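PDB 4P1L: solute-binding protein Csal_2479 from Chromohalobacter salexigens, which binds D-glucuronate and probably delivers it to a tripartite ATP-independent periplasmic (TRAP) transport system for uptake into the cytoplasm. Local coordinates for residues A262-Q265 with R266-E270; S110-D113 with M114-I117. All blocks are in the same frame, centred on the assembly; numbering follows the deposited sequence.

Contact 1. Residues A262-Q265 with R266-E270; sequences AKEQ and RALWE
Arg266, Ala267, Leu268 and Trp269 each give their backbone N-H to the carbonyl four residues back, the regular alpha-helical pattern of the long helix 248-282. The straightest of these bonds runs from Leu268 N to Glu264 O, 2.9 Å at 176°. Arg266 CG also lies 3.2 Å from Ala262 O, the carbonyl that its own backbone N bonds to.

Apolar contact follows the same spacing. The extended Glu264 chain crosses Leu268 obliquely, and its methylene CG lies 3.8 Å from Leu268 CD1; the aliphatic part of a glutamate suits such a partly exposed edge, while its OE1 bonds to Ser44. Leu268 turns to Pro37 and Lys40 of helix 37-52. The small Ala262 packs on strand 135-141.

Among the flat groups, Gln265 and Trp269 run side by side and point the same way, amide and ring planes 31° apart, with Gln265 NE2 4.0 Å from Trp269 CE3. The bend of Gln265 at chi2 (-90°) swings its amide along the helix toward the indole. Both ends of that buried amide are satisfied, OE1 by Gly142 N and NE2 by Asn38 OD1. Trp269 touches Asn208, a glucuronate-binding residue.

Across this contact the side chains touch by van der Waals contact alone, while their polar ends bond outward: Glu264, Gln265 and Arg266, the last through a salt bridge to Asp119, thus tie the helix to its neighbours.

Contact 2. Residues S110-D113 with M114-I117; sequences SPDD and MYRI
Asp113 and Arg116 form a salt bridge one turn apart on helix 111-118, whose start is a serine N-cap. Both terminal nitrogens of Arg116 converge on a single oxygen: NH2 reaches Asp113 OD1 at 2.9 Å and uses its anti lone pair, while NH1, at 3.2 Å from the same OD1, comes from above the carboxylate plane. OD1 lies at the edge of the guanidinium, near its plane, yet the two flat groups stand almost perpendicular, 87° apart. The Arg116 chain is extended as far as CD and then bends at chi3 (77°), which brings the guanidinium back alongside Asp113. Arg116 NH2 also bonds to Ala324 O, linking the helix to the C-terminal tail.

The other carboxylate oxygen serves the cap. Ser110 OG donates to Asp113 OD2 at 2.7 Å and accepts from Asp113 N at 3.3 Å, so a short hydroxyl side chain meets both the first turn's amide and the carboxylate. Replacing Asp113 with an alanine would probably leave Arg116 without its charged mate and Ser110 OG without its acceptor, making both groups freer to turn.

Pro111, which has no N-H to offer, fits the first helical position, where none is needed for the helical ladder. Its carbonyl accepts from Tyr115 N, and Ser110, Asp112 and Asp113 provide the carbonyls for Met114, Arg116 and Ile117.

Met114, present as selenomethionine, is buried against Phe108 and Ile231, and Ile117 lies against Gln325. The Asp112 carboxylate is turned 46° from the plane of the Tyr115 ring, its OD1 in the ring plane at the edge, 3.9 Å from Tyr115 CD2.

Both contacts are local, i to i+3 or i+4 arrangements within a single helix, and both are partly buried, yet they belong to different helices: contact 1 to the long helix 248-282, contact 2 to the short helix 111-118. Contact 1 lies mid-helix, and its polar side chains bond to other parts of the fold; contact 2 includes a helix start, where side chains cap and also pair with one another. The two meet directly, Arg266 CZ packing 3.5 Å from Tyr115 CD1, with centres about 13 Å apart. Contact 1 is nearer the sugar: the Trp269 side chain is about 6 Å from the bound glucuronate, that of Met114 about 11 Å.

Contact 1. Residues A262-Q265 with R266-E270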
loop_
_atom_site.group_PDB
_atom_site.type_symbol
_atom_site.label_atom_id
_atom_site.label_comp_id
_atom_site.label_asym_id
_atom_site.label_seq_id
_atom_site.Cartn_x
_atom_site.Cartn_y
_atom_site.Cartn_z
ATOM N N ALA A 262 -5.342 12.737 5.671
ATOM C CA ALA A 262 -5.285 12.106 4.339
ATOM C C ALA A 262 -5.147 13.158 3.237
ATOM O O ALA A 262 -4.397 12.973 2.280
ATOM C CB ALA A 262 -6.528 11.236 4.078
ATOM N N LYS A 263 -5.853 14.276 3.372
ATOM C CA LYS A 263 -5.720 15.340 2.384
ATOM C C LYS A 263 -4.254 15.821 2.334
ATOM O O LYS A 263 -3.678 16.059 1.258
ATOM C CB LYS A 263 -6.678 16.489 2.709
ATOM C CG LYS A 263 -6.711 17.581 1.651
ATOM C CD LYS A 263 -7.956 18.476 1.797
ATOM C CE LYS A 263 -7.821 19.793 1.039
ATOM N NZ LYS A 263 -7.046 20.820 1.808
ATOM N N GLU A 264 -3.653 15.934 3.512
ATOM C CA GLU A 264 -2.262 16.381 3.632
ATOM C C GLU A 264 -1.340 15.319 3.036
ATOM O O GLU A 264 -0.447 15.628 2.249
ATOM C CB GLU A 264 -1.875 16.624 5.097
ATOM C CG GLU A 264 -0.410 17.037 5.235
ATOM C CD GLU A 264 0.084 17.155 6.669
ATOM O OE1 GLU A 264 -0.661 16.828 7.607
ATOM O OE2 GLU A 264 1.235 17.585 6.855
ATOM N N GLN A 265 -1.565 14.065 3.428
ATOM C CA GLN A 265 -0.750 12.964 2.933
ATOM C C GLN A 265 -0.732 12.912 1.406
ATOM O O GLN A 265 0.307 12.645 0.805
ATOM C CB GLN A 265 -1.247 11.636 3.472
ATOM C CG GLN A 265 -0.313 10.482 3.152
ATOM C CD GLN A 265 -0.610 9.772 1.841
ATOM O OE1 GLN A 265 -1.678 9.909 1.249
ATOM N NE2 GLN A 265 0.339 8.993 1.394
ATOM N N ARG A 266 -1.875 13.133 0.766
ATOM C CA ARG A 266 -1.922 13.034 -0.699
ATOM C C ARG A 266 -1.145 14.179 -1.374
ATOM O O ARG A 266 -0.487 13.972 -2.399
ATOM C CB ARG A 266 -3.361 12.986 -1.186
ATOM C CG ARG A 266 -4.114 11.761 -0.668
ATOM C CD ARG A 266 -5.554 11.810 -1.114
ATOM N NE ARG A 266 -6.372 10.801 -0.456
ATOM C CZ ARG A 266 -7.650 10.596 -0.743
ATOM N NH1 ARG A 266 -8.251 11.283 -1.707
ATOM N NH2 ARG A 266 -8.315 9.659 -0.099
ATOM N N ALA A 267 -1.188 15.362 -0.776
ATOM C CA ALA A 267 -0.399 16.488 -1.263
ATOM C C ALA A 267 1.104 16.234 -1.075
ATOM O O ALA A 267 1.895 16.467 -1.998
ATOM C CB ALA A 267 -0.823 17.798 -0.558
ATOM N N LEU A 268 1.492 15.792 0.130
ATOM C CA LEU A 268 2.888 15.452 0.429
ATOM C C LEU A 268 3.377 14.336 -0.484
ATOM O O LEU A 268 4.549 14.314 -0.914
ATOM C CB LEU A 268 3.028 14.989 1.873
ATOM C CG LEU A 268 2.791 16.043 2.941
ATOM C CD1 LEU A 268 2.855 15.410 4.348
ATOM C CD2 LEU A 268 3.812 17.179 2.794
ATOM N N TRP A 269 2.477 13.393 -0.742
ATOM C CA TRP A 269 2.789 12.270 -1.608
ATOM C C TRP A 269 3.262 12.704 -2.994
ATOM O O TRP A 269 4.296 12.242 -3.480
ATOM C CB TRP A 269 1.593 11.335 -1.768
ATOM C CG TRP A 269 1.984 10.161 -2.588
ATOM C CD1 TRP A 269 1.653 9.920 -3.893
ATOM C CD2 TRP A 269 2.826 9.074 -2.178
ATOM N NE1 TRP A 269 2.241 8.751 -4.321
ATOM C CE2 TRP A 269 2.977 8.219 -3.292
ATOM C CE3 TRP A 269 3.488 8.757 -0.989
ATOM C CZ2 TRP A 269 3.725 7.045 -3.237
ATOM C CZ3 TRP A 269 4.239 7.593 -0.933
ATOM C CH2 TRP A 269 4.367 6.759 -2.063
ATOM N N GLU A 270 2.494 13.554 -3.660
ATOM C CA GLU A 270 2.880 13.996 -5.006
ATOM C C GLU A 270 4.270 14.646 -5.021
ATOM O O GLU A 270 5.111 14.351 -5.876
ATOM C CB GLU A 270 1.836 14.958 -5.563
ATOM C CG GLU A 270 0.485 14.316 -5.785
ATOM C CD GLU A 270 0.563 13.087 -6.688
ATOM O OE1 GLU A 270 1.198 13.182 -7.773
ATOM O OE2 GLU A 270 0.008 12.021 -6.307
#

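Contact 2. Residues S110-D113 with M114-I117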
loop_
_atom_site.group_PDB
_atom_site.type_symbol
_atom_site.label_atom_id
_atom_site.label_comp_id
_atom_site.label_asym_id
_atom_site.label_seq_id
_atom_site.Cartn_x
_atom_site.Cartn_y
_atom_site.Cartn_z
ATOM N N SER A 110 -5.246 4.648 -12.700
ATOM C CA SER A 110 -4.314 5.636 -12.179
ATOM C C SER A 110 -4.589 5.883 -10.703
ATOM O O SER A 110 -5.662 5.538 -10.198
ATOM C CB SER A 110 -4.453 6.962 -12.948
ATOM O OG SER A 110 -5.712 7.551 -12.721
ATOM N N PRO A 111 -3.635 6.510 -10.004
ATOM C CA PRO A 111 -3.920 6.835 -8.603
ATOM C C PRO A 111 -5.109 7.780 -8.465
ATOM O O PRO A 111 -5.871 7.703 -7.484
ATOM C CB PRO A 111 -2.623 7.493 -8.127
ATOM C CG PRO A 111 -1.560 6.796 -8.953
ATOM C CD PRO A 111 -2.209 6.643 -10.334
ATOM N N ASP A 112 -5.302 8.657 -9.444
ATOM C CA ASP A 112 -6.405 9.612 -9.331
ATOM C C ASP A 112 -7.752 8.882 -9.412
ATOM O O ASP A 112 -8.726 9.254 -8.723
ATOM C CB ASP A 112 -6.313 10.701 -10.397
ATOM C CG ASP A 112 -5.306 11.783 -10.034
ATOM O OD1 ASP A 112 -5.107 12.019 -8.824
ATOM O OD2 ASP A 112 -4.707 12.375 -10.951
ATOM N N ASP A 113 -7.819 7.851 -10.253
ATOM C CA ASP A 113 -9.028 7.039 -10.323
ATOM C C ASP A 113 -9.232 6.349 -8.973
ATOM O O ASP A 113 -10.353 6.249 -8.458
ATOM C CB ASP A 113 -8.926 5.970 -11.417
ATOM C CG ASP A 113 -9.070 6.545 -12.827
ATOM O OD1 ASP A 113 -10.190 6.898 -13.228
ATOM O OD2 ASP A 113 -8.058 6.617 -13.546
HETATM N N MSE A 114 -8.147 5.863 -8.394
HETATM C CA MSE A 114 -8.251 5.151 -7.121
HETATM C C MSE A 114 -8.781 6.072 -6.021
HETATM O O MSE A 114 -9.693 5.691 -5.263
HETATM C CB MSE A 114 -6.903 4.523 -6.749
HETATM C CG MSE A 114 -6.855 3.856 -5.396
HETATM SE SE MSE A 114 -6.532 5.097 -3.902
HETATM C CE MSE A 114 -4.783 5.759 -4.470
ATOM N N TYR A 115 -8.270 7.301 -5.951
ATOM C CA TYR A 115 -8.763 8.261 -4.957
ATOM C C TYR A 115 -10.258 8.545 -5.080
ATOM O O TYR A 115 -10.996 8.535 -4.081
ATOM C CB TYR A 115 -8.025 9.596 -5.062
ATOM C CG TYR A 115 -6.587 9.607 -4.608
ATOM C CD1 TYR A 115 -6.177 8.945 -3.452
ATOM C CD2 TYR A 115 -5.635 10.317 -5.316
ATOM C CE1 TYR A 115 -4.864 8.969 -3.042
ATOM C CE2 TYR A 115 -4.312 10.360 -4.888
ATOM C CZ TYR A 115 -3.945 9.684 -3.753
ATOM O OH TYR A 115 -2.642 9.719 -3.345
ATOM N N ARG A 116 -10.701 8.787 -6.311
ATOM C CA ARG A 116 -12.107 9.076 -6.586
ATOM C C ARG A 116 -12.992 7.914 -6.147
ATOM O O ARG A 116 -14.043 8.106 -5.503
ATOM C CB ARG A 116 -12.305 9.325 -8.079
ATOM C CG ARG A 116 -13.738 9.595 -8.446
ATOM C CD ARG A 116 -13.867 9.908 -9.909
ATOM N NE ARG A 116 -13.784 8.678 -10.684
ATOM C CZ ARG A 116 -12.791 8.363 -11.504
ATOM N NH1 ARG A 116 -11.771 9.200 -11.702
ATOM N NH2 ARG A 116 -12.830 7.207 -12.145
ATOM N N ILE A 117 -12.558 6.708 -6.483
ATOM C CA ILE A 117 -13.307 5.507 -6.143
ATOM C C ILE A 117 -13.343 5.251 -4.644
ATOM O O ILE A 117 -14.398 4.962 -4.072
ATOM C CB ILE A 117 -12.731 4.276 -6.904
ATOM C CG1 ILE A 117 -13.127 4.356 -8.381
ATOM C CG2 ILE A 117 -13.214 2.978 -6.275
ATOM C CD1 ILE A 117 -12.336 3.465 -9.286
#